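Local coordinates for protein SMG-7 (Caenorhabditis elegans, PDB 3ZHE), which acts in nonsense-mediated mRNA decay, pairing with SMG-5 in a heterodimer of 14-3-3-like proteins and probably binding phosphorylated peptides, at residues A190-M195 and F365-R370; L77-L82 and L134-L139; S342-L347 and Q382-I387; A35-A40 and Y93-Y98. All coordinates share one frame; numbering follows the deposited sequence.

Interaction 1: residues A190-M195 and F365-R370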
# COMPACT_ATOMS: atom_id res chain seq x y z
N ALA B 190 4.23 26.33 -1.87
CA ALA B 190 5.61 25.86 -1.90
C ALA B 190 6.56 26.95 -1.41
O ALA B 190 7.53 26.67 -0.71
CB ALA B 190 5.98 25.44 -3.31
N LEU B 191 6.26 28.19 -1.78
CA LEU B 191 7.11 29.31 -1.41
C LEU B 191 7.08 29.56 0.09
O LEU B 191 8.11 29.88 0.70
CB LEU B 191 6.70 30.58 -2.16
CG LEU B 191 7.48 31.86 -1.84
CD1 LEU B 191 8.97 31.67 -2.09
CD2 LEU B 191 6.94 33.03 -2.64
N HIS B 192 5.90 29.41 0.69
CA HIS B 192 5.75 29.74 2.11
C HIS B 192 5.49 28.54 3.02
O HIS B 192 4.93 28.69 4.11
CB HIS B 192 4.63 30.77 2.28
CG HIS B 192 4.96 32.11 1.70
ND1 HIS B 192 5.79 33.01 2.33
CD2 HIS B 192 4.55 32.71 0.56
CE1 HIS B 192 5.89 34.10 1.59
NE2 HIS B 192 5.15 33.95 0.51
N ALA B 193 5.89 27.36 2.57
CA ALA B 193 5.72 26.15 3.38
C ALA B 193 6.66 26.16 4.58
O ALA B 193 7.42 27.11 4.77
CB ALA B 193 5.93 24.92 2.54
N THR B 194 6.61 25.11 5.38
CA THR B 194 7.44 25.03 6.57
C THR B 194 8.90 24.76 6.20
O THR B 194 9.82 25.14 6.92
CB THR B 194 6.93 23.95 7.56
OG1 THR B 194 5.52 24.09 7.73
CG2 THR B 194 7.61 24.10 8.91
N MET B 195 9.11 24.11 5.06
CA MET B 195 10.46 23.86 4.56
C MET B 195 10.94 24.98 3.65
O MET B 195 12.15 25.18 3.49
CB MET B 195 10.54 22.51 3.82
CG MET B 195 10.90 21.33 4.71
SD MET B 195 12.49 21.56 5.53
CE MET B 195 12.71 19.97 6.32
N PHE B 365 1.75 26.52 6.67
CA PHE B 365 1.84 27.70 5.83
C PHE B 365 2.29 28.84 6.74
O PHE B 365 1.63 29.14 7.73
CB PHE B 365 0.47 28.00 5.22
CG PHE B 365 0.48 29.12 4.21
CD1 PHE B 365 1.20 29.00 3.04
CD2 PHE B 365 -0.25 30.27 4.43
CE1 PHE B 365 1.21 30.01 2.11
CE2 PHE B 365 -0.25 31.29 3.49
CZ PHE B 365 0.48 31.16 2.33
N HIS B 366 3.42 29.46 6.41
CA HIS B 366 4.03 30.43 7.31
C HIS B 366 4.12 31.84 6.75
O HIS B 366 4.85 32.68 7.28
CB HIS B 366 5.40 29.94 7.77
CG HIS B 366 5.34 28.79 8.73
ND1 HIS B 366 5.56 28.93 10.08
CD2 HIS B 366 5.06 27.48 8.52
CE1 HIS B 366 5.44 27.75 10.67
NE2 HIS B 366 5.13 26.85 9.75
N CYS B 367 3.38 32.11 5.68
CA CYS B 367 3.28 33.46 5.15
C CYS B 367 2.34 34.29 6.00
O CYS B 367 1.13 34.07 5.97
CB CYS B 367 2.75 33.45 3.71
SG CYS B 367 2.31 35.08 3.08
N LEU B 368 2.91 35.23 6.76
CA LEU B 368 2.12 36.23 7.48
C LEU B 368 1.05 35.58 8.37
O LEU B 368 -0.13 35.92 8.29
CB LEU B 368 1.46 37.17 6.47
CG LEU B 368 0.96 38.56 6.90
CD1 LEU B 368 2.13 39.46 7.27
CD2 LEU B 368 0.14 39.17 5.78
N GLN B 369 1.47 34.63 9.20
CA GLN B 369 0.51 33.83 9.97
C GLN B 369 0.09 34.48 11.29
O GLN B 369 -0.88 35.23 11.33
CB GLN B 369 1.05 32.42 10.21
CG GLN B 369 -0.00 31.45 10.70
CD GLN B 369 0.45 30.01 10.61
OE1 GLN B 369 -0.20 29.19 9.96
NE2 GLN B 369 1.56 29.69 11.26
N ARG B 370 0.83 34.17 12.35
CA ARG B 370 0.52 34.65 13.69
C ARG B 370 -0.86 34.19 14.17
O ARG B 370 -1.54 34.90 14.91
CB ARG B 370 0.65 36.17 13.78
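His192, at the point where helix 180-191 gives up its helical backbone, packs against Cys367 in the long loop between helices 337-348 and 377-389. This is a loop-to-loop contact in an all-helical fold, backed by helix 257-270. The tight part centres on the imidazole of His192. Cys367 comes down over one face of that ring: its SG stands 3.9 Å from the ring centroid and only 6° off the ring normal, while its CB lies 3.3 Å from His192 CG. With SG turned anti to the backbone N (chi1 170°), the sulfur of Cys367 is carried out across the middle of the ring. Leu191 CG lies over the opposite face, toward the rim, and NE2 of His192 is hydrogen-bonded to Ser265 OG of helix 257-270, so packing on both faces and a polar anchor together probably hold the imidazole in its rotation. Phe365 approaches obliquely, its CE1 meeting His192 CB at 3.5 Å, with the two ring planes inclined at 76°; its side chain also touches Val261 of the same helix. The other end is looser and more exposed. There Thr194 and His366 meet at an angle, Thr194 OG1 lying near the plane of the His366 ring at its edge, 3.4 Å from His366 NE2, and also making a weak hydrogen bond to Tyr364 O. Between the two ends runs the one backbone hydrogen bond, from His366 N to His192 O at 2.9 Å.

Interaction 2: residues L77-L82 and L134-L139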
# COMPACT_ATOMS: atom_id res chain seq x y z
N LEU B 77 14.60 1.88 -14.57
CA LEU B 77 15.61 1.49 -13.58
C LEU B 77 15.40 2.25 -12.27
O LEU B 77 15.40 1.66 -11.19
CB LEU B 77 17.02 1.75 -14.11
CG LEU B 77 18.16 1.51 -13.13
CD1 LEU B 77 18.16 0.07 -12.63
CD2 LEU B 77 19.50 1.85 -13.76
N ALA B 78 15.19 3.56 -12.40
CA ALA B 78 14.91 4.42 -11.25
C ALA B 78 13.69 3.93 -10.47
O ALA B 78 13.75 3.77 -9.24
CB ALA B 78 14.71 5.85 -11.71
N ILE B 79 12.58 3.71 -11.18
CA ILE B 79 11.35 3.21 -10.58
C ILE B 79 11.61 1.94 -9.78
O ILE B 79 11.16 1.80 -8.64
CB ILE B 79 10.27 2.93 -11.65
CG1 ILE B 79 9.82 4.23 -12.31
CG2 ILE B 79 9.09 2.20 -11.04
CD1 ILE B 79 8.79 4.03 -13.41
N GLY B 80 12.35 1.02 -10.39
CA GLY B 80 12.73 -0.21 -9.73
C GLY B 80 13.48 0.03 -8.43
O GLY B 80 13.10 -0.49 -7.38
N PHE B 81 14.53 0.85 -8.50
CA PHE B 81 15.33 1.15 -7.32
C PHE B 81 14.51 1.75 -6.17
O PHE B 81 14.61 1.30 -5.03
CB PHE B 81 16.50 2.08 -7.67
CG PHE B 81 17.80 1.36 -7.90
CD1 PHE B 81 18.51 0.83 -6.83
CD2 PHE B 81 18.32 1.23 -9.17
CE1 PHE B 81 19.71 0.18 -7.04
CE2 PHE B 81 19.52 0.57 -9.39
CZ PHE B 81 20.22 0.05 -8.32
N LEU B 82 13.69 2.75 -6.49
CA LEU B 82 12.90 3.42 -5.46
C LEU B 82 11.85 2.50 -4.84
O LEU B 82 11.70 2.44 -3.61
CB LEU B 82 12.24 4.68 -6.02
CG LEU B 82 11.72 5.69 -5.00
CD1 LEU B 82 12.81 6.07 -4.02
CD2 LEU B 82 11.20 6.93 -5.71
N LEU B 134 6.72 11.34 -2.85
CA LEU B 134 7.06 12.52 -3.64
C LEU B 134 7.91 12.15 -4.85
O LEU B 134 7.60 12.54 -5.99
CB LEU B 134 7.81 13.54 -2.78
CG LEU B 134 8.57 14.64 -3.52
CD1 LEU B 134 7.62 15.60 -4.22
CD2 LEU B 134 9.51 15.40 -2.58
N ARG B 135 8.97 11.39 -4.61
CA ARG B 135 9.90 11.04 -5.68
C ARG B 135 9.33 10.03 -6.68
O ARG B 135 9.66 10.07 -7.87
CB ARG B 135 11.23 10.54 -5.10
CG ARG B 135 11.99 11.61 -4.33
CD ARG B 135 11.88 12.97 -5.02
NE ARG B 135 12.62 14.01 -4.31
CZ ARG B 135 12.65 15.28 -4.68
NH1 ARG B 135 11.97 15.68 -5.75
NH2 ARG B 135 13.36 16.16 -3.98
N MET B 136 8.46 9.14 -6.21
CA MET B 136 7.72 8.27 -7.11
C MET B 136 6.82 9.12 -7.99
O MET B 136 6.61 8.81 -9.17
CB MET B 136 6.89 7.24 -6.34
CG MET B 136 7.67 6.03 -5.87
SD MET B 136 8.42 5.12 -7.24
CE MET B 136 6.96 4.66 -8.17
N GLY B 137 6.30 10.20 -7.41
CA GLY B 137 5.53 11.17 -8.17
C GLY B 137 6.36 11.80 -9.27
O GLY B 137 5.91 11.91 -10.42
N ASP B 138 7.58 12.22 -8.92
CA ASP B 138 8.51 12.77 -9.90
C ASP B 138 8.76 11.78 -11.04
O ASP B 138 8.74 12.14 -12.21
CB ASP B 138 9.85 13.14 -9.24
CG ASP B 138 9.79 14.46 -8.50
OD1 ASP B 138 8.95 15.31 -8.86
OD2 ASP B 138 10.59 14.65 -7.56
N LEU B 139 8.99 10.52 -10.67
CA LEU B 139 9.26 9.47 -11.64
C LEU B 139 8.08 9.26 -12.59
O LEU B 139 8.27 9.09 -13.79
CB LEU B 139 9.61 8.16 -10.94
CG LEU B 139 10.94 8.15 -10.18
CD1 LEU B 139 11.20 6.78 -9.58
CD2 LEU B 139 12.08 8.56 -11.10
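Ile79 and Leu139 mark the closest backbone approach, CA to CA 6.7 Å, of two helical segments that run nearly antiparallel at 164°, their axes 10.3 Å apart. Leu139 reaches across with its two methyls spread. CD2 rests on Ala78 CB at 3.8 Å, whereas CD1 lies against the backbone of Ile79, 3.7 Å from its CA, and also meets Leu82 CD2. Coming the other way, Leu82 extends from its backbone with a chi1 of -163°, CG lying opposite N, which sends CD2 onto helix 122-142, where it nestles against Met136 CG at 3.6 Å and Arg135 CB at 3.7 Å. Met136 folds back on itself at chi2 and chi3, laying SD alongside Leu82 and bringing CE to 4.3 Å from Ile79 CG2. This is the apolar core between neighbouring antiparallel helices, 68-92 and 122-142, of the N-terminal 14-3-3-like helical bundle; the later segment also falls in a predicted TPR repeat. Arg135 lends only the base of its side chain: the guanidinium heads off, with Leu134 CD2 over one face, toward a cation-pi contact with Trp50 and a salt bridge to Asp138. Helix 45-63 adds Leu53 and Met57 against Ala78. On helix 68-92, Leu77, Ile79 and Phe81 touch Met88, Gly91 and Thr87 of the partner chain, the nonsense-mediated mRNA decay protein bound in the heterodimer.

Interaction 3: residues S342-L347 and Q382-I387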
# COMPACT_ATOMS: atom_id res chain seq x y z
N SER B 342 -22.65 39.30 15.36
CA SER B 342 -23.52 38.13 15.20
C SER B 342 -22.71 36.85 14.97
O SER B 342 -22.94 35.83 15.63
CB SER B 342 -24.50 38.34 14.05
OG SER B 342 -23.82 38.53 12.83
N ILE B 343 -21.77 36.91 14.03
CA ILE B 343 -20.93 35.76 13.72
C ILE B 343 -20.12 35.33 14.95
O ILE B 343 -20.00 34.14 15.23
CB ILE B 343 -19.98 36.06 12.53
CG1 ILE B 343 -20.79 36.28 11.25
CG2 ILE B 343 -19.00 34.92 12.33
CD1 ILE B 343 -19.95 36.49 10.01
N CYS B 344 -19.60 36.30 15.68
CA CYS B 344 -18.85 36.03 16.91
C CYS B 344 -19.71 35.34 17.97
O CYS B 344 -19.24 34.43 18.66
CB CYS B 344 -18.26 37.32 17.49
SG CYS B 344 -16.80 37.93 16.61
N GLU B 345 -20.96 35.78 18.10
CA GLU B 345 -21.89 35.13 19.01
C GLU B 345 -22.11 33.69 18.57
O GLU B 345 -22.15 32.78 19.40
CB GLU B 345 -23.24 35.85 19.04
CG GLU B 345 -24.23 35.22 20.01
CD GLU B 345 -25.66 35.25 19.50
OE1 GLU B 345 -25.88 35.74 18.37
OE2 GLU B 345 -26.56 34.77 20.22
N TRP B 346 -22.26 33.49 17.26
CA TRP B 346 -22.45 32.15 16.70
C TRP B 346 -21.28 31.25 17.06
O TRP B 346 -21.47 30.11 17.49
CB TRP B 346 -22.60 32.23 15.18
CG TRP B 346 -22.90 30.92 14.52
CD1 TRP B 346 -23.36 29.79 15.13
CD2 TRP B 346 -22.75 30.59 13.14
NE1 TRP B 346 -23.51 28.78 14.21
CE2 TRP B 346 -23.15 29.25 12.98
CE3 TRP B 346 -22.32 31.30 12.01
CZ2 TRP B 346 -23.13 28.60 11.75
CZ3 TRP B 346 -22.30 30.66 10.78
CH2 TRP B 346 -22.71 29.32 10.66
N LEU B 347 -20.07 31.76 16.87
CA LEU B 347 -18.86 31.01 17.15
C LEU B 347 -18.71 30.68 18.63
O LEU B 347 -18.30 29.58 18.99
CB LEU B 347 -17.63 31.77 16.65
CG LEU B 347 -17.49 31.97 15.14
CD1 LEU B 347 -16.32 32.88 14.82
CD2 LEU B 347 -17.35 30.64 14.43
N GLN B 382 -12.03 35.39 18.87
CA GLN B 382 -11.14 36.35 19.52
C GLN B 382 -10.40 37.22 18.51
O GLN B 382 -10.18 38.41 18.73
CB GLN B 382 -10.14 35.62 20.43
CG GLN B 382 -10.80 34.90 21.59
CD GLN B 382 -9.85 34.69 22.75
OE1 GLN B 382 -8.63 34.79 22.60
NE2 GLN B 382 -10.40 34.42 23.92
N LYS B 383 -10.04 36.61 17.38
CA LYS B 383 -9.37 37.32 16.29
C LYS B 383 -10.28 38.37 15.67
O LYS B 383 -9.88 39.52 15.46
CB LYS B 383 -8.89 36.33 15.23
N LEU B 384 -11.52 37.97 15.36
CA LEU B 384 -12.51 38.89 14.80
C LEU B 384 -12.77 40.07 15.74
O LEU B 384 -12.78 41.24 15.32
CB LEU B 384 -13.81 38.15 14.51
CG LEU B 384 -13.97 37.52 13.13
CD1 LEU B 384 -15.10 36.50 13.14
CD2 LEU B 384 -14.22 38.59 12.08
N VAL B 385 -12.99 39.74 17.01
CA VAL B 385 -13.20 40.74 18.05
C VAL B 385 -12.01 41.70 18.12
O VAL B 385 -12.19 42.90 18.30
CB VAL B 385 -13.41 40.07 19.43
CG1 VAL B 385 -13.37 41.11 20.54
CG2 VAL B 385 -14.73 39.33 19.45
N GLU B 386 -10.81 41.16 17.95
CA GLU B 386 -9.61 42.00 17.94
C GLU B 386 -9.59 42.95 16.75
O GLU B 386 -9.21 44.12 16.89
CB GLU B 386 -8.34 41.15 17.96
CG GLU B 386 -7.95 40.66 19.34
CD GLU B 386 -6.52 40.19 19.40
OE1 GLU B 386 -5.69 40.70 18.62
OE2 GLU B 386 -6.21 39.30 20.22
N ILE B 387 -9.98 42.45 15.59
CA ILE B 387 -10.03 43.27 14.38
C ILE B 387 -11.02 44.42 14.51
O ILE B 387 -10.74 45.55 14.09
CB ILE B 387 -10.37 42.42 13.14
CG1 ILE B 387 -9.32 41.33 12.94
CG2 ILE B 387 -10.47 43.30 11.90
CD1 ILE B 387 -7.92 41.87 12.76
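Leu384 and Cys344 lie at the centre of an antiparallel helix pair formed by helices 337-348 and 377-389 in the C-terminal helical region. The segments run at 157° with axes 9.9 Å apart. Cys344 SG, anti to its own carbonyl carbon (chi1 -76°), extends between two neighbours on the facing helix, lying 3.7 Å from Leu384 CB and 3.8 Å from Val385 CG2. The sulfur acts here as an apolar group, and no hydrogen bond joins the two segments. Leu384 carries the rest of the contact through CD1, which meets Leu347 CD1 at 4.2 Å, with the two side chains crossing at about a right angle, and Ile343 CG2 at 4.3 Å. Val385 closes the exposed border, while Leu384 is buried. A second shell packs round this cluster: Tyr292 of helix 277-304, Leu319 of helix 313-322 and Leu323 pack on Leu384, and Leu296 and Leu299 back Ile343. Leu316 and, from helix 377-389 itself, Leu380 do the same for Leu347. Helix 337-348 is tied further to helix 277-304 just ahead of Ile343, by a hydrogen bond between Ser342 OG and Asp300 OD1.

Interaction 4: residues A35-A40 and Y93-Y98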
# COMPACT_ATOMS: atom_id res chain seq x y z
N ALA B 35 19.97 -1.65 7.92
CA ALA B 35 20.79 -1.72 9.12
C ALA B 35 20.26 -0.85 10.26
O ALA B 35 20.21 -1.27 11.41
CB ALA B 35 22.23 -1.34 8.80
N ASP B 36 19.85 0.37 9.92
CA ASP B 36 19.37 1.32 10.92
C ASP B 36 18.50 2.40 10.27
O ASP B 36 18.96 3.52 10.05
CB ASP B 36 20.56 1.96 11.65
CG ASP B 36 20.17 2.60 12.97
OD1 ASP B 36 19.03 3.10 13.09
OD2 ASP B 36 21.01 2.60 13.90
N PHE B 37 17.25 2.06 9.97
CA PHE B 37 16.32 2.97 9.31
C PHE B 37 16.17 4.30 10.04
O PHE B 37 16.15 5.36 9.42
CB PHE B 37 14.95 2.30 9.16
CG PHE B 37 13.86 3.22 8.67
CD1 PHE B 37 13.72 3.50 7.32
CD2 PHE B 37 12.97 3.79 9.57
CE1 PHE B 37 12.72 4.34 6.88
CE2 PHE B 37 11.97 4.64 9.13
CZ PHE B 37 11.84 4.91 7.78
N GLU B 38 16.08 4.23 11.37
CA GLU B 38 15.96 5.41 12.21
C GLU B 38 17.09 6.41 11.95
O GLU B 38 16.84 7.56 11.56
CB GLU B 38 15.96 5.01 13.69
CG GLU B 38 14.82 4.10 14.10
CD GLU B 38 13.51 4.85 14.29
OE1 GLU B 38 13.53 6.10 14.29
OE2 GLU B 38 12.46 4.18 14.44
N THR B 39 18.32 5.97 12.17
CA THR B 39 19.50 6.82 11.99
C THR B 39 19.66 7.24 10.53
O THR B 39 20.14 8.34 10.24
CB THR B 39 20.78 6.09 12.46
OG1 THR B 39 20.62 5.65 13.81
CG2 THR B 39 21.99 7.01 12.37
N ALA B 40 19.26 6.37 9.62
CA ALA B 40 19.34 6.65 8.19
C ALA B 40 18.46 7.84 7.82
O ALA B 40 18.90 8.74 7.11
CB ALA B 40 18.94 5.42 7.39
N TYR B 93 10.95 -2.86 9.07
CA TYR B 93 10.44 -1.96 10.10
C TYR B 93 8.93 -1.78 10.06
O TYR B 93 8.33 -1.71 8.98
CB TYR B 93 11.14 -0.61 10.02
CG TYR B 93 12.59 -0.65 10.43
CD1 TYR B 93 13.58 -1.05 9.54
CD2 TYR B 93 12.98 -0.31 11.72
CE1 TYR B 93 14.91 -1.10 9.92
CE2 TYR B 93 14.30 -0.36 12.11
CZ TYR B 93 15.26 -0.75 11.20
OH TYR B 93 16.59 -0.80 11.58
N GLU B 94 8.31 -1.70 11.24
CA GLU B 94 6.86 -1.54 11.34
C GLU B 94 6.41 -0.15 10.90
O GLU B 94 6.13 0.71 11.73
CB GLU B 94 6.39 -1.79 12.77
CG GLU B 94 6.70 -3.18 13.30
CD GLU B 94 6.09 -3.42 14.67
OE1 GLU B 94 5.22 -2.62 15.07
OE2 GLU B 94 6.48 -4.40 15.33
N ILE B 95 6.34 0.06 9.59
CA ILE B 95 5.91 1.34 9.06
C ILE B 95 4.40 1.47 9.13
O ILE B 95 3.68 0.65 8.55
CB ILE B 95 6.37 1.54 7.61
CG1 ILE B 95 7.89 1.40 7.51
CG2 ILE B 95 5.93 2.90 7.10
CD1 ILE B 95 8.64 2.38 8.38
N PRO B 96 3.91 2.49 9.84
CA PRO B 96 2.47 2.74 10.02
C PRO B 96 1.74 2.90 8.70
O PRO B 96 2.32 3.36 7.72
CB PRO B 96 2.45 4.06 10.79
CG PRO B 96 3.75 4.09 11.52
CD PRO B 96 4.73 3.46 10.59
N ASN B 97 0.46 2.53 8.68
CA ASN B 97 -0.39 2.75 7.52
C ASN B 97 -0.72 4.22 7.39
O ASN B 97 -1.06 4.88 8.38
CB ASN B 97 -1.68 1.94 7.64
CG ASN B 97 -2.67 2.27 6.54
OD1 ASN B 97 -2.64 1.67 5.47
ND2 ASN B 97 -3.56 3.23 6.80
N TYR B 98 -0.63 4.75 6.18
CA TYR B 98 -0.93 6.16 5.94
C TYR B 98 -2.08 6.34 4.95
O TYR B 98 -2.30 7.44 4.44
CB TYR B 98 0.32 6.90 5.45
CG TYR B 98 1.37 7.12 6.52
CD1 TYR B 98 1.28 8.19 7.41
CD2 TYR B 98 2.45 6.25 6.65
CE1 TYR B 98 2.24 8.39 8.39
CE2 TYR B 98 3.41 6.44 7.63
CZ TYR B 98 3.30 7.51 8.49
OH TYR B 98 4.25 7.71 9.47
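This largely buried contact of aromatic and apolar side chains joins the break between helices 22-35 and 37-42 to the loop that leaves helix 68-92. Phe37 sets its CB over one face of the Tyr93 ring, 3.6 Å from the centroid and 15° off the normal. A chi1 of 171° directs the phenyl ring of Phe37 away from its own backbone N and past that phenol toward Ile95, whose CD1 meets Phe37 CE2 at 4.1 Å; the Phe37 and Tyr93 planes are inclined at 38°. Phe128 adds an edge-to-face pairing with Phe37, and Val89 of helix 68-92 packs on both Phe37 and Ile95. The hydroxyl of Tyr93 lies at the break itself: its OH accepts a weak hydrogen bond from Phe37 N at 3.3 Å and makes another weak one to Val34 O, thereby linking the close of one helix to the start of the next. Beside it Asp36 turns its carboxylate back onto the new helix, OD1 taking the N-H of Thr39 at 3.1 Å from well above the carboxylate plane, while Trp5 of helix 3-14 packs against the Asp36 side chain. Asp36 is thus the N-cap of the short helix 37-42.

How the interactions relate
Interactions 2 and 4 belong to the same N-terminal bundle: their centres are 19 Å apart, both involve helix 68-92 or the loop just after it, and their segments alternate along the chain. Of the four, only interaction 2 has the partner protein of the heterodimer against its segments. Interaction 3 lies across the chain's centre from interaction 2, centres 48 Å apart, and 45 Å from the centre of interaction 4. Interaction 1, its centre just 9 Å from that of the chain, sits between these ends, centre to centre 28 Å from both N-terminal contacts and 25 Å from interaction 3. Its segments alternate with those of interaction 3, because its loop 365-370 lies between helices 337-348 and 377-389.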